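Local coordinates for mitotic checkpoint control protein kinase BUB1 (PDB 6JKK) that probably acts as an ATP-dependent protein kinase of the mitotic checkpoint at kinetochores, here represented by its kinase domain, and phosphorylates CENP-E, at residues 25-30 with 97-102; 137-142 with 253-258; 171-176 with 246-251; 192-197 with 333-338; 292-297 with 311-316. One frame throughout, in Å; residues are numbered along the deposited sequence. Where two conformers were deposited one is given.

Contact 1 of 5, residues 25-30 with 97-102; sequences SMYIEK and ICLEIH
The side chains of Y27 and L99 run past one another in opposite directions, so the tyrosine meets the leucine along its flank. The touching atoms are Y27 CE2 and L99 CD1, 4.0 Å apart, and the methyl comes to the ring obliquely. With CG anti to the backbone N (chi1 177°), the tyrosine leaves helix 24-28 stretched toward the other helix. L99 carries its CG beside its own backbone N (chi1 -72°), and it is the CD1 branch that reaches across. The same methyl serves a second neighbour: I28 CG2 lies 4.4 Å from L99 CD1, so one leucine branch sits against a ring carbon and a branched aliphatic chain at once. Helix 92-104 occupies the place of helix αC in the kinase N-lobe, between the strand bearing K85 and the strands that follow it. L99 is on the flank of αC that meets helix 24-28 near the start of the construct. Other residues of αC, I97, C98 and I101, pack on F208, the phenylalanine of the DFG motif. I28 also leans on F95 and Y92, one and two turns back along αC from L99, which extends its apolar seat. The two segments bury 92 Å² between them, with no hydrogen bond across. The helices stay well apart, I28 CA being 9.9 Å from L99 CA.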
# COMPACT_ATOMS: atom_id res chain seq x y z
N SER A 25 -10.61 -10.25 -20.42
CA SER A 25 -11.44 -11.41 -20.11
C SER A 25 -10.94 -12.66 -20.83
O SER A 25 -10.89 -13.75 -20.26
CB SER A 25 -12.91 -11.14 -20.46
OG SER A 25 -13.05 -10.85 -21.84
N MET A 26 -10.56 -12.49 -22.09
CA MET A 26 -9.97 -13.57 -22.87
C MET A 26 -8.69 -14.10 -22.22
O MET A 26 -8.40 -15.30 -22.29
CB MET A 26 -9.70 -13.05 -24.28
CG MET A 26 -8.75 -13.86 -25.10
SD MET A 26 -8.54 -13.07 -26.70
CE MET A 26 -10.26 -12.71 -27.08
N TYR A 27 -7.93 -13.21 -21.58
CA TYR A 27 -6.72 -13.63 -20.88
C TYR A 27 -7.02 -14.40 -19.60
O TYR A 27 -6.52 -15.51 -19.42
CB TYR A 27 -5.82 -12.42 -20.58
CG TYR A 27 -4.56 -12.74 -19.78
CD1 TYR A 27 -3.68 -13.74 -20.18
CD2 TYR A 27 -4.25 -12.02 -18.63
CE1 TYR A 27 -2.53 -14.02 -19.45
CE2 TYR A 27 -3.10 -12.28 -17.90
CZ TYR A 27 -2.25 -13.29 -18.31
OH TYR A 27 -1.10 -13.56 -17.58
N ILE A 28 -7.86 -13.85 -18.72
CA ILE A 28 -8.09 -14.51 -17.44
C ILE A 28 -8.83 -15.84 -17.57
O ILE A 28 -8.71 -16.72 -16.71
CB ILE A 28 -8.77 -13.60 -16.39
CG1 ILE A 28 -10.19 -13.21 -16.81
CG2 ILE A 28 -7.93 -12.35 -16.14
CD1 ILE A 28 -10.89 -12.31 -15.77
N GLU A 29 -9.56 -16.01 -18.68
CA GLU A 29 -10.22 -17.28 -18.99
C GLU A 29 -9.22 -18.43 -19.19
O GLU A 29 -9.61 -19.60 -19.18
CB GLU A 29 -11.07 -17.14 -20.26
CG GLU A 29 -12.40 -16.42 -20.08
CD GLU A 29 -13.02 -16.02 -21.40
OE1 GLU A 29 -12.63 -16.59 -22.45
OE2 GLU A 29 -13.90 -15.13 -21.40
N LYS A 30 -7.95 -18.08 -19.38
CA LYS A 30 -6.89 -19.06 -19.65
C LYS A 30 -6.00 -19.36 -18.44
O LYS A 30 -5.18 -20.28 -18.47
CB LYS A 30 -5.98 -18.55 -20.77
CG LYS A 30 -6.23 -19.17 -22.12
CD LYS A 30 -7.50 -18.65 -22.75
CE LYS A 30 -7.37 -18.65 -24.26
NZ LYS A 30 -8.32 -17.68 -24.87
N ILE A 97 -4.22 -5.18 -12.37
CA ILE A 97 -3.08 -4.47 -11.80
C ILE A 97 -2.09 -5.44 -11.15
O ILE A 97 -0.88 -5.36 -11.39
CB ILE A 97 -3.51 -3.41 -10.75
CG1 ILE A 97 -4.29 -2.26 -11.40
CG2 ILE A 97 -2.29 -2.90 -9.98
CD1 ILE A 97 -3.50 -1.47 -12.46
N CYS A 98 -2.60 -6.37 -10.35
CA CYS A 98 -1.75 -7.31 -9.64
C CYS A 98 -0.99 -8.22 -10.58
O CYS A 98 0.19 -8.49 -10.38
CB CYS A 98 -2.58 -8.16 -8.67
SG CYS A 98 -3.09 -7.24 -7.23
N LEU A 99 -1.67 -8.69 -11.62
CA LEU A 99 -1.01 -9.50 -12.63
C LEU A 99 0.13 -8.70 -13.28
O LEU A 99 1.24 -9.22 -13.48
CB LEU A 99 -2.02 -9.95 -13.70
CG LEU A 99 -3.02 -11.01 -13.24
CD1 LEU A 99 -4.18 -11.13 -14.23
CD2 LEU A 99 -2.33 -12.36 -13.07
N GLU A 100 -0.14 -7.44 -13.60
CA GLU A 100 0.86 -6.60 -14.27
C GLU A 100 2.05 -6.32 -13.37
O GLU A 100 3.19 -6.38 -13.82
CB GLU A 100 0.25 -5.27 -14.75
CG GLU A 100 -0.49 -5.37 -16.08
CD GLU A 100 0.36 -5.97 -17.18
OE1 GLU A 100 1.33 -5.31 -17.63
OE2 GLU A 100 0.08 -7.11 -17.59
N ILE A 101 1.78 -6.02 -12.11
CA ILE A 101 2.87 -5.79 -11.16
C ILE A 101 3.82 -6.99 -11.17
O ILE A 101 5.04 -6.84 -11.32
CB ILE A 101 2.34 -5.53 -9.74
CG1 ILE A 101 1.75 -4.12 -9.65
CG2 ILE A 101 3.47 -5.66 -8.73
CD1 ILE A 101 1.01 -3.84 -8.36
N HIS A 102 3.26 -8.19 -11.02
CA HIS A 102 4.11 -9.37 -10.94
C HIS A 102 4.71 -9.76 -12.29
O HIS A 102 5.71 -10.47 -12.36
CB HIS A 102 3.38 -10.52 -10.23
CG HIS A 102 3.22 -10.29 -8.76
ND1 HIS A 102 4.18 -10.66 -7.84
CD2 HIS A 102 2.25 -9.66 -8.05
CE1 HIS A 102 3.80 -10.30 -6.63
NE2 HIS A 102 2.63 -9.69 -6.73

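Contact 2 of 5, residues 137-142 with 253-258; sequences GSLIGV and VSVMHV
The shortest polar bond here, H257 N to V253 O at 2.8 Å, belongs to the helix that carries V255 and V258, the partners of L139 and I140. That helix, 246-261, corresponds to αF, the central helix of the kinase C-lobe, and helix 139-150 to αD. By topology and sequence L139 and V255 probably occupy positions of the catalytic spine, the apolar column that in kinases runs from αF to the adenine pocket; F188, which also packs on L139, probably belongs to it as well. L139 and V255 cross at about a right angle, and the methyls L139 CD1 and V255 CG1 meet at 4.1 Å. V255 has CG1 anti to its backbone N (chi1 179°), which leaves CG2 beside that N and makes CG1 the branch facing L139. M166 of the neighbouring helix 156-175 touches both residues, so the pair is closed in by a third helix. One turn further along αF, V258 takes up I140, and Y264 packs on both of them. S138 holds the N-cap of αD; its OG accepts from G141 N in a weak but straight bond, 3.3 Å and 169°. S138 O also receives V142 N, the first full helical turn. No polar bond crosses between the segments, and the second pair meets looser than the first, I140 CD1 lying 4.4 Å from V258 CG1.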
# COMPACT_ATOMS: atom_id res chain seq x y z
N GLY A 137 -0.28 -8.28 10.84
CA GLY A 137 -1.31 -7.33 10.46
C GLY A 137 -0.77 -6.14 9.70
O GLY A 137 0.38 -6.14 9.26
N SER A 138 -1.60 -5.11 9.56
CA SER A 138 -1.21 -3.90 8.83
C SER A 138 -0.38 -2.99 9.72
O SER A 138 -0.27 -3.21 10.93
CB SER A 138 -2.44 -3.14 8.36
OG SER A 138 -3.10 -2.54 9.46
N LEU A 139 0.20 -1.94 9.13
CA LEU A 139 0.93 -0.95 9.91
C LEU A 139 0.06 -0.24 10.95
O LEU A 139 0.55 0.15 12.01
CB LEU A 139 1.62 0.08 9.00
CG LEU A 139 3.00 -0.32 8.53
CD1 LEU A 139 3.67 0.80 7.77
CD2 LEU A 139 3.86 -0.75 9.72
N ILE A 140 -1.23 -0.09 10.64
CA ILE A 140 -2.19 0.45 11.60
C ILE A 140 -2.26 -0.43 12.84
O ILE A 140 -2.11 0.05 13.97
CB ILE A 140 -3.61 0.56 10.97
CG1 ILE A 140 -3.74 1.84 10.15
CG2 ILE A 140 -4.69 0.54 12.06
CD1 ILE A 140 -3.71 3.10 11.01
N GLY A 141 -2.49 -1.72 12.63
CA GLY A 141 -2.61 -2.66 13.73
C GLY A 141 -1.34 -2.74 14.56
O GLY A 141 -1.40 -2.82 15.79
N VAL A 142 -0.20 -2.74 13.88
CA VAL A 142 1.11 -2.74 14.53
C VAL A 142 1.33 -1.46 15.32
O VAL A 142 1.73 -1.49 16.49
CB VAL A 142 2.24 -2.92 13.50
CG1 VAL A 142 3.60 -2.68 14.14
CG2 VAL A 142 2.18 -4.30 12.87
N VAL A 253 3.78 10.14 2.91
CA VAL A 253 3.96 11.06 4.04
C VAL A 253 2.90 10.83 5.10
O VAL A 253 3.20 10.81 6.30
CB VAL A 253 3.93 12.54 3.59
CG1 VAL A 253 4.00 13.47 4.78
CG2 VAL A 253 5.08 12.82 2.66
N SER A 254 1.66 10.64 4.66
CA SER A 254 0.56 10.43 5.60
C SER A 254 0.84 9.21 6.47
O SER A 254 0.55 9.22 7.67
CB SER A 254 -0.77 10.28 4.86
OG SER A 254 -1.01 8.93 4.51
N VAL A 255 1.44 8.17 5.89
CA VAL A 255 1.78 6.97 6.66
C VAL A 255 2.93 7.24 7.63
O VAL A 255 2.88 6.82 8.79
CB VAL A 255 2.16 5.79 5.74
CG1 VAL A 255 2.52 4.57 6.59
CG2 VAL A 255 1.00 5.44 4.82
N MET A 256 3.96 7.93 7.16
CA MET A 256 5.08 8.30 8.03
C MET A 256 4.57 9.13 9.20
O MET A 256 5.02 8.96 10.33
CB MET A 256 6.14 9.09 7.26
CG MET A 256 6.78 8.35 6.10
SD MET A 256 7.98 9.44 5.32
CE MET A 256 8.52 8.40 3.95
N HIS A 257 3.61 10.01 8.93
CA HIS A 257 3.03 10.88 9.96
C HIS A 257 2.30 10.09 11.05
O HIS A 257 2.42 10.41 12.24
CB HIS A 257 2.08 11.89 9.31
CG HIS A 257 1.61 12.97 10.23
ND1 HIS A 257 0.61 12.78 11.16
CD2 HIS A 257 1.99 14.27 10.36
CE1 HIS A 257 0.40 13.90 11.82
NE2 HIS A 257 1.23 14.82 11.36
N VAL A 258 1.53 9.08 10.64
CA VAL A 258 0.80 8.26 11.61
C VAL A 258 1.76 7.47 12.49
O VAL A 258 1.54 7.34 13.70
CB VAL A 258 -0.19 7.29 10.90
CG1 VAL A 258 -0.89 6.40 11.91
CG2 VAL A 258 -1.22 8.08 10.13

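Contact 3 of 5, residues 171-176 with 246-251; sequences DHLHAM and QLDLYG
Helix 171-175 and helix 246-251 run almost antiparallel, at 169°, with axes 11.5 Å apart, and H174 and D248 bridge the space between them. This is a hallmark of the kinase C-lobe, where the end of αE meets the start of αF beside the catalytic loop. The histidine donates from H174 NE2 to D248 OD2 in a bond of 2.8 Å, bent little (167°). The acceptor lies in the ring plane, and ring and carboxylate planes are only 16° apart. OD2 takes the proton on its anti lone pair, the one turned away from OD1. The same oxygen accepts from H180 N, while OD1 accepts from A181 N. Both oxygens are thus engaged, and the aspartate ties αF to the backbone of the HAD sequence that stands where most kinases have HRD. H174 is therefore a second-shell residue: it bears on the carboxylate that positions the catalytic loop. Its CG sits beside the backbone N, which carries the ring toward αF, and the ring of Y245, just before αF, meets it. A phenylalanine in its place would probably leave D248 OD2 without this donor and the carboxylate less firmly fixed in its rotation. Leucines flank the bond: L173 CD2 lies 4.2 Å from D248 OD2, and L249 CD2 meets H174 CE1 at 3.9 Å. Even the methylene of the aspartate closes in, with D248 CB 3.3 Å from H174 NE2 at the ring's edge.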
# COMPACT_ATOMS: atom_id res chain seq x y z
N ASP A 171 9.16 3.37 -4.76
CA ASP A 171 10.10 3.67 -5.84
C ASP A 171 10.05 2.58 -6.92
O ASP A 171 9.94 2.87 -8.11
CB ASP A 171 11.52 3.81 -5.28
CG ASP A 171 12.46 4.55 -6.22
OD1 ASP A 171 12.02 5.52 -6.88
OD2 ASP A 171 13.65 4.18 -6.28
N HIS A 172 10.12 1.32 -6.50
CA HIS A 172 10.07 0.22 -7.46
C HIS A 172 8.71 0.11 -8.13
O HIS A 172 8.62 -0.28 -9.30
CB HIS A 172 10.45 -1.11 -6.81
CG HIS A 172 11.92 -1.28 -6.60
ND1 HIS A 172 12.59 -0.76 -5.52
CD2 HIS A 172 12.85 -1.92 -7.35
CE1 HIS A 172 13.88 -1.07 -5.61
NE2 HIS A 172 14.06 -1.77 -6.71
N LEU A 173 7.64 0.45 -7.41
CA LEU A 173 6.30 0.42 -8.00
C LEU A 173 6.16 1.49 -9.10
O LEU A 173 5.61 1.22 -10.17
CB LEU A 173 5.22 0.63 -6.93
CG LEU A 173 3.78 0.49 -7.42
CD1 LEU A 173 3.42 -0.97 -7.63
CD2 LEU A 173 2.80 1.13 -6.45
N HIS A 174 6.65 2.69 -8.82
CA HIS A 174 6.55 3.77 -9.79
C HIS A 174 7.44 3.48 -11.01
O HIS A 174 7.10 3.85 -12.13
CB HIS A 174 6.89 5.11 -9.13
CG HIS A 174 5.85 5.57 -8.15
ND1 HIS A 174 5.97 6.73 -7.41
CD2 HIS A 174 4.67 5.01 -7.78
CE1 HIS A 174 4.90 6.87 -6.64
NE2 HIS A 174 4.10 5.84 -6.84
N ALA A 175 8.55 2.79 -10.80
CA ALA A 175 9.44 2.43 -11.90
C ALA A 175 8.76 1.49 -12.89
O ALA A 175 9.16 1.38 -14.06
CB ALA A 175 10.71 1.80 -11.37
N MET A 176 7.74 0.79 -12.41
CA MET A 176 6.93 -0.11 -13.23
C MET A 176 5.73 0.62 -13.84
O MET A 176 4.93 0.01 -14.55
CB MET A 176 6.46 -1.31 -12.40
CG MET A 176 7.57 -2.30 -12.04
SD MET A 176 7.00 -3.77 -11.16
CE MET A 176 6.83 -3.15 -9.48
N GLN A 246 2.53 12.00 -7.61
CA GLN A 246 2.46 12.80 -6.38
C GLN A 246 1.42 12.27 -5.40
O GLN A 246 1.56 12.43 -4.18
CB GLN A 246 2.14 14.27 -6.70
CG GLN A 246 3.12 14.97 -7.64
CD GLN A 246 2.71 14.86 -9.10
OE1 GLN A 246 2.32 13.79 -9.57
NE2 GLN A 246 2.80 15.97 -9.83
N LEU A 247 0.37 11.64 -5.94
CA LEU A 247 -0.72 11.11 -5.11
C LEU A 247 -0.21 10.05 -4.13
O LEU A 247 -0.61 10.01 -2.97
CB LEU A 247 -1.84 10.53 -5.98
CG LEU A 247 -3.09 10.04 -5.26
CD1 LEU A 247 -3.75 11.19 -4.50
CD2 LEU A 247 -4.09 9.40 -6.21
N ASP A 248 0.68 9.18 -4.62
CA ASP A 248 1.29 8.15 -3.79
C ASP A 248 2.27 8.75 -2.79
O ASP A 248 2.34 8.32 -1.64
CB ASP A 248 2.01 7.13 -4.66
CG ASP A 248 1.10 6.05 -5.16
OD1 ASP A 248 -0.11 6.10 -4.84
OD2 ASP A 248 1.59 5.15 -5.88
N LEU A 249 3.02 9.76 -3.24
CA LEU A 249 4.05 10.37 -2.40
C LEU A 249 3.38 11.13 -1.25
O LEU A 249 3.90 11.20 -0.14
CB LEU A 249 4.96 11.27 -3.24
CG LEU A 249 5.65 10.55 -4.41
CD1 LEU A 249 6.64 11.45 -5.12
CD2 LEU A 249 6.33 9.27 -3.95
N TYR A 250 2.20 11.68 -1.53
CA TYR A 250 1.38 12.28 -0.48
C TYR A 250 0.95 11.20 0.51
O TYR A 250 1.05 11.39 1.72
CB TYR A 250 0.16 12.97 -1.10
CG TYR A 250 -0.81 13.55 -0.10
CD1 TYR A 250 -0.63 14.83 0.40
CD2 TYR A 250 -1.91 12.83 0.34
CE1 TYR A 250 -1.52 15.38 1.32
CE2 TYR A 250 -2.80 13.35 1.25
CZ TYR A 250 -2.60 14.63 1.73
OH TYR A 250 -3.49 15.15 2.64
N GLY A 251 0.48 10.07 -0.01
CA GLY A 251 0.06 8.95 0.83
C GLY A 251 1.18 8.44 1.72
O GLY A 251 0.97 8.12 2.90

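Contact 4 of 5, residues 192-197 with 333-338; sequences KPICAD and SKFNTI
N336 carries CG beside its backbone N (chi1 -78°), and a small second torsion (chi2 -17°) lays its amide against the backbone of I194, whose N-H and C=O it grips together. N336 ND2 gives to I194 O at 2.9 Å, and the acceptor lies in the amide plane. The donor in turn sits in the carbonyl plane on a lone pair of I194 O. The return bond, I194 N to N336 OD1 at 3.1 Å, is less straight, with its donor tilted from the plane of the side-chain carbonyl. One side chain thus satisfies both polar backbone groups of a single residue, much as an edge strand would. In fold terms this pins the loop after strand 188-190, downstream of the catalytic loop, to helix 325-339, the last helix of the chain. P193 adds a van der Waals touch, its CB 3.4 Å from N336 OD1. Beneath the amide, the side chain of I194 crosses that of F335 at about a right angle. I194 CD1 approaches obliquely, an unusually short 3.2 Å from F335 CE2, so the exact fit is doubtful. The isoleucine reaches it because its second torsion is folded (chi2 84°), bringing the terminal methyl round toward the helix. F335, which stretches away from its backbone N, also packs on V142 and V146 of helix 139-150 and on V158, while I194 leans on H161 of the same helix as V158.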
# COMPACT_ATOMS: atom_id res chain seq x y z
N LYS A 192 6.88 -9.96 8.38
CA LYS A 192 7.84 -10.62 9.25
C LYS A 192 8.55 -9.57 10.11
O LYS A 192 8.45 -8.38 9.81
CB LYS A 192 8.84 -11.44 8.42
CG LYS A 192 9.64 -10.66 7.39
CD LYS A 192 10.62 -11.60 6.69
CE LYS A 192 11.38 -10.91 5.56
NZ LYS A 192 12.09 -9.70 6.02
N PRO A 193 9.24 -10.00 11.18
CA PRO A 193 9.93 -9.00 12.01
C PRO A 193 10.98 -8.23 11.21
O PRO A 193 11.35 -8.66 10.12
CB PRO A 193 10.60 -9.86 13.09
CG PRO A 193 9.77 -11.11 13.16
CD PRO A 193 9.33 -11.36 11.75
N ILE A 194 11.43 -7.09 11.72
CA ILE A 194 12.46 -6.28 11.05
C ILE A 194 13.85 -6.87 11.30
O ILE A 194 14.10 -7.38 12.38
CB ILE A 194 12.42 -4.81 11.55
CG1 ILE A 194 11.18 -4.10 11.03
CG2 ILE A 194 13.61 -4.03 11.08
CD1 ILE A 194 9.99 -4.32 11.86
N CYS A 195 14.74 -6.80 10.30
CA CYS A 195 16.18 -7.03 10.52
C CYS A 195 16.89 -5.69 10.64
O CYS A 195 16.45 -4.69 10.08
CB CYS A 195 16.82 -7.82 9.39
SG CYS A 195 15.68 -8.61 8.25
N ALA A 196 18.00 -5.68 11.37
CA ALA A 196 18.79 -4.45 11.55
C ALA A 196 19.27 -3.82 10.24
O ALA A 196 19.59 -2.63 10.21
CB ALA A 196 19.96 -4.72 12.47
N ASP A 197 19.33 -4.61 9.17
CA ASP A 197 19.72 -4.12 7.85
C ASP A 197 18.54 -3.41 7.19
O ASP A 197 17.51 -4.03 6.96
CB ASP A 197 20.21 -5.29 6.99
CG ASP A 197 20.40 -4.91 5.54
OD1 ASP A 197 20.15 -5.77 4.66
OD2 ASP A 197 20.79 -3.75 5.28
N SER A 333 14.98 -4.58 18.38
CA SER A 333 14.83 -5.75 19.24
C SER A 333 13.56 -5.62 20.10
O SER A 333 12.75 -6.54 20.17
CB SER A 333 16.06 -5.92 20.12
OG SER A 333 15.97 -7.07 20.93
N LYS A 334 13.40 -4.46 20.72
CA LYS A 334 12.24 -4.19 21.56
C LYS A 334 10.94 -4.19 20.76
O LYS A 334 9.91 -4.67 21.24
CB LYS A 334 12.42 -2.86 22.29
CG LYS A 334 13.52 -2.88 23.34
CD LYS A 334 13.64 -1.53 24.05
CE LYS A 334 14.08 -0.42 23.10
NZ LYS A 334 14.39 0.85 23.83
N PHE A 335 10.99 -3.65 19.55
CA PHE A 335 9.85 -3.63 18.65
C PHE A 335 9.43 -5.04 18.27
O PHE A 335 8.25 -5.39 18.33
CB PHE A 335 10.18 -2.82 17.39
CG PHE A 335 9.10 -2.82 16.35
CD1 PHE A 335 8.10 -1.86 16.37
CD2 PHE A 335 9.07 -3.78 15.34
CE1 PHE A 335 7.10 -1.85 15.41
CE2 PHE A 335 8.07 -3.78 14.39
CZ PHE A 335 7.09 -2.81 14.42
N ASN A 336 10.41 -5.86 17.86
CA ASN A 336 10.13 -7.24 17.46
C ASN A 336 9.55 -8.05 18.61
O ASN A 336 8.65 -8.89 18.42
CB ASN A 336 11.39 -7.91 16.91
CG ASN A 336 11.70 -7.48 15.48
OD1 ASN A 336 10.85 -6.94 14.78
ND2 ASN A 336 12.94 -7.74 15.04
N THR A 337 10.05 -7.81 19.82
CA THR A 337 9.55 -8.49 21.01
C THR A 337 8.06 -8.18 21.26
O THR A 337 7.29 -9.07 21.62
CB THR A 337 10.39 -8.15 22.26
OG1 THR A 337 11.72 -8.66 22.08
CG2 THR A 337 9.78 -8.76 23.51
N ILE A 338 7.67 -6.93 21.04
CA ILE A 338 6.27 -6.53 21.19
C ILE A 338 5.40 -7.27 20.17
O ILE A 338 4.28 -7.70 20.47
CB ILE A 338 6.10 -5.00 21.05
CG1 ILE A 338 6.77 -4.28 22.23
CG2 ILE A 338 4.62 -4.61 20.96
CD1 ILE A 338 7.08 -2.82 21.95

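Contact 5 of 5, residues 292-297 with 311-316; sequences ENIFRT and QQLRTQ
The amides of N293 and Q316 meet with their planes 75° apart: N293 ND2 donates to Q316 OE1, 3.3 Å away and nearly in the N293 amide plane. At the opposite end of that amide, N293 OD1 takes R296 NH2 on a lone pair, in plane, at 3.2 Å, while E292 O lies over one face of the R296 guanidinium. N293 is thereby held at both ends. The Q316 amide is also used twice, for its NE2 gives to water 1 (3.1 Å), which donates to T297 OG1. In turn T297 OG1 donates to N293 O at 2.7 Å, from the face opposite to the backbone N-H of the same threonine. Helices 288-299 and 310-322, which follow αF in the kinase C-lobe, pack here nearly antiparallel, at 164° with axes 10.6 Å apart. A leucine at N293 would probably strip Q316 OE1 and R296 NH2 of their partner and leave the glutamine amide freer to turn. Beside these polar groups, L313 CD2 lies 4.2 Å from I294 CG1, and the other methyl, L313 CD1, approaches T297 CG2. M256 of αF backs I294, and L167 of helix 156-175 backs L313.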
# COMPACT_ATOMS: atom_id res chain seq x y z
N GLU A 292 11.83 17.07 8.21
CA GLU A 292 11.31 18.23 7.48
C GLU A 292 11.71 18.18 6.00
O GLU A 292 10.90 18.49 5.13
CB GLU A 292 11.71 19.54 8.16
CG GLU A 292 10.97 19.77 9.48
CD GLU A 292 11.31 21.09 10.15
OE1 GLU A 292 12.31 21.72 9.75
OE2 GLU A 292 10.57 21.49 11.07
N ASN A 293 12.95 17.77 5.71
CA ASN A 293 13.39 17.52 4.34
C ASN A 293 12.48 16.51 3.63
O ASN A 293 11.99 16.76 2.53
CB ASN A 293 14.83 17.00 4.29
CG ASN A 293 15.88 18.10 4.37
OD1 ASN A 293 15.56 19.29 4.29
ND2 ASN A 293 17.14 17.71 4.51
N ILE A 294 12.29 15.36 4.27
CA ILE A 294 11.49 14.29 3.71
C ILE A 294 10.05 14.73 3.43
O ILE A 294 9.54 14.53 2.33
CB ILE A 294 11.50 13.04 4.63
CG1 ILE A 294 12.91 12.48 4.75
CG2 ILE A 294 10.54 11.97 4.09
CD1 ILE A 294 13.07 11.47 5.88
N PHE A 295 9.41 15.34 4.43
CA PHE A 295 8.03 15.78 4.28
C PHE A 295 7.91 16.85 3.20
O PHE A 295 7.02 16.79 2.35
CB PHE A 295 7.49 16.32 5.61
CG PHE A 295 7.39 15.28 6.71
CD1 PHE A 295 7.57 13.93 6.43
CD2 PHE A 295 7.11 15.67 8.02
CE1 PHE A 295 7.48 12.98 7.45
CE2 PHE A 295 7.01 14.73 9.03
CZ PHE A 295 7.20 13.38 8.75
N ARG A 296 8.81 17.83 3.22
CA ARG A 296 8.76 18.93 2.26
C ARG A 296 8.97 18.45 0.83
O ARG A 296 8.29 18.89 -0.10
CB ARG A 296 9.78 20.01 2.61
CG ARG A 296 9.63 21.29 1.79
CD ARG A 296 10.66 22.35 2.15
NE ARG A 296 11.35 22.08 3.41
CZ ARG A 296 12.56 21.53 3.51
NH1 ARG A 296 13.23 21.19 2.41
NH2 ARG A 296 13.10 21.33 4.70
N THR A 297 9.92 17.54 0.66
CA THR A 297 10.28 17.02 -0.66
C THR A 297 9.14 16.20 -1.25
O THR A 297 8.85 16.28 -2.45
CB THR A 297 11.54 16.16 -0.57
OG1 THR A 297 12.63 16.97 -0.10
CG2 THR A 297 11.91 15.60 -1.93
N GLN A 311 15.36 7.58 -3.66
CA GLN A 311 16.56 6.93 -3.15
C GLN A 311 17.41 7.89 -2.32
O GLN A 311 18.02 7.47 -1.33
CB GLN A 311 17.39 6.31 -4.28
CG GLN A 311 16.72 5.08 -4.91
CD GLN A 311 16.35 4.01 -3.88
OE1 GLN A 311 17.11 3.72 -2.96
NE2 GLN A 311 15.16 3.41 -4.05
N GLN A 312 17.45 9.16 -2.71
CA GLN A 312 18.17 10.17 -1.93
C GLN A 312 17.54 10.31 -0.54
O GLN A 312 18.23 10.53 0.46
CB GLN A 312 18.16 11.52 -2.65
CG GLN A 312 18.54 12.72 -1.76
CD GLN A 312 19.96 12.65 -1.25
OE1 GLN A 312 20.84 12.07 -1.89
NE2 GLN A 312 20.20 13.25 -0.09
N LEU A 313 16.22 10.17 -0.48
CA LEU A 313 15.53 10.22 0.80
C LEU A 313 15.89 9.00 1.65
O LEU A 313 16.08 9.11 2.86
CB LEU A 313 14.01 10.32 0.61
CG LEU A 313 13.53 11.61 -0.04
CD1 LEU A 313 12.01 11.63 -0.14
CD2 LEU A 313 14.03 12.82 0.74
N ARG A 314 16.01 7.84 1.00
CA ARG A 314 16.41 6.63 1.70
C ARG A 314 17.83 6.81 2.24
O ARG A 314 18.11 6.43 3.37
CB ARG A 314 16.34 5.40 0.79
CG ARG A 314 14.93 4.95 0.44
CD ARG A 314 14.92 3.61 -0.30
NE ARG A 314 15.30 2.50 0.57
CZ ARG A 314 16.42 1.78 0.45
NH1 ARG A 314 17.28 2.03 -0.53
NH2 ARG A 314 16.66 0.79 1.30
N THR A 315 18.69 7.44 1.46
CA THR A 315 20.06 7.74 1.90
C THR A 315 20.06 8.60 3.16
O THR A 315 20.84 8.37 4.09
CB THR A 315 20.87 8.40 0.79
OG1 THR A 315 21.03 7.46 -0.29
CG2 THR A 315 22.27 8.81 1.29
N GLN A 316 19.17 9.59 3.20
CA GLN A 316 19.10 10.47 4.36
C GLN A 316 18.74 9.68 5.61
O GLN A 316 19.34 9.88 6.67
CB GLN A 316 18.10 11.61 4.13
CG GLN A 316 18.54 12.61 3.05
CD GLN A 316 17.73 13.89 3.09
OE1 GLN A 316 17.58 14.51 4.15
NE2 GLN A 316 17.21 14.31 1.94
O HOH W 1 15.33 16.68 1.09

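Contacts 2 and 3 share helix 246-261, their centres 16 Å apart, with contact 3 at its start beside the catalytic loop. Contact 5 joins that helix from another side, M256 SD lying 3.8 Å from I294 CG2, and reaches contact 3 through a probable hydrogen bond, D171 OD2 to Q311 NE2 at 2.8 Å. Contact 4 is tied to contact 2 by V142 CG1 against F335 CZ, 3.5 Å. Contact 1, alone in the N-lobe, meets the C-lobe where I101 CD1 packs 3.8 Å from L173 CD1 of contact 3. All five lie away from K85, the predicted ATP-binding lysine; contacts 1 and 5, centres 35 Å apart, stand on opposite sides of the chain's centre.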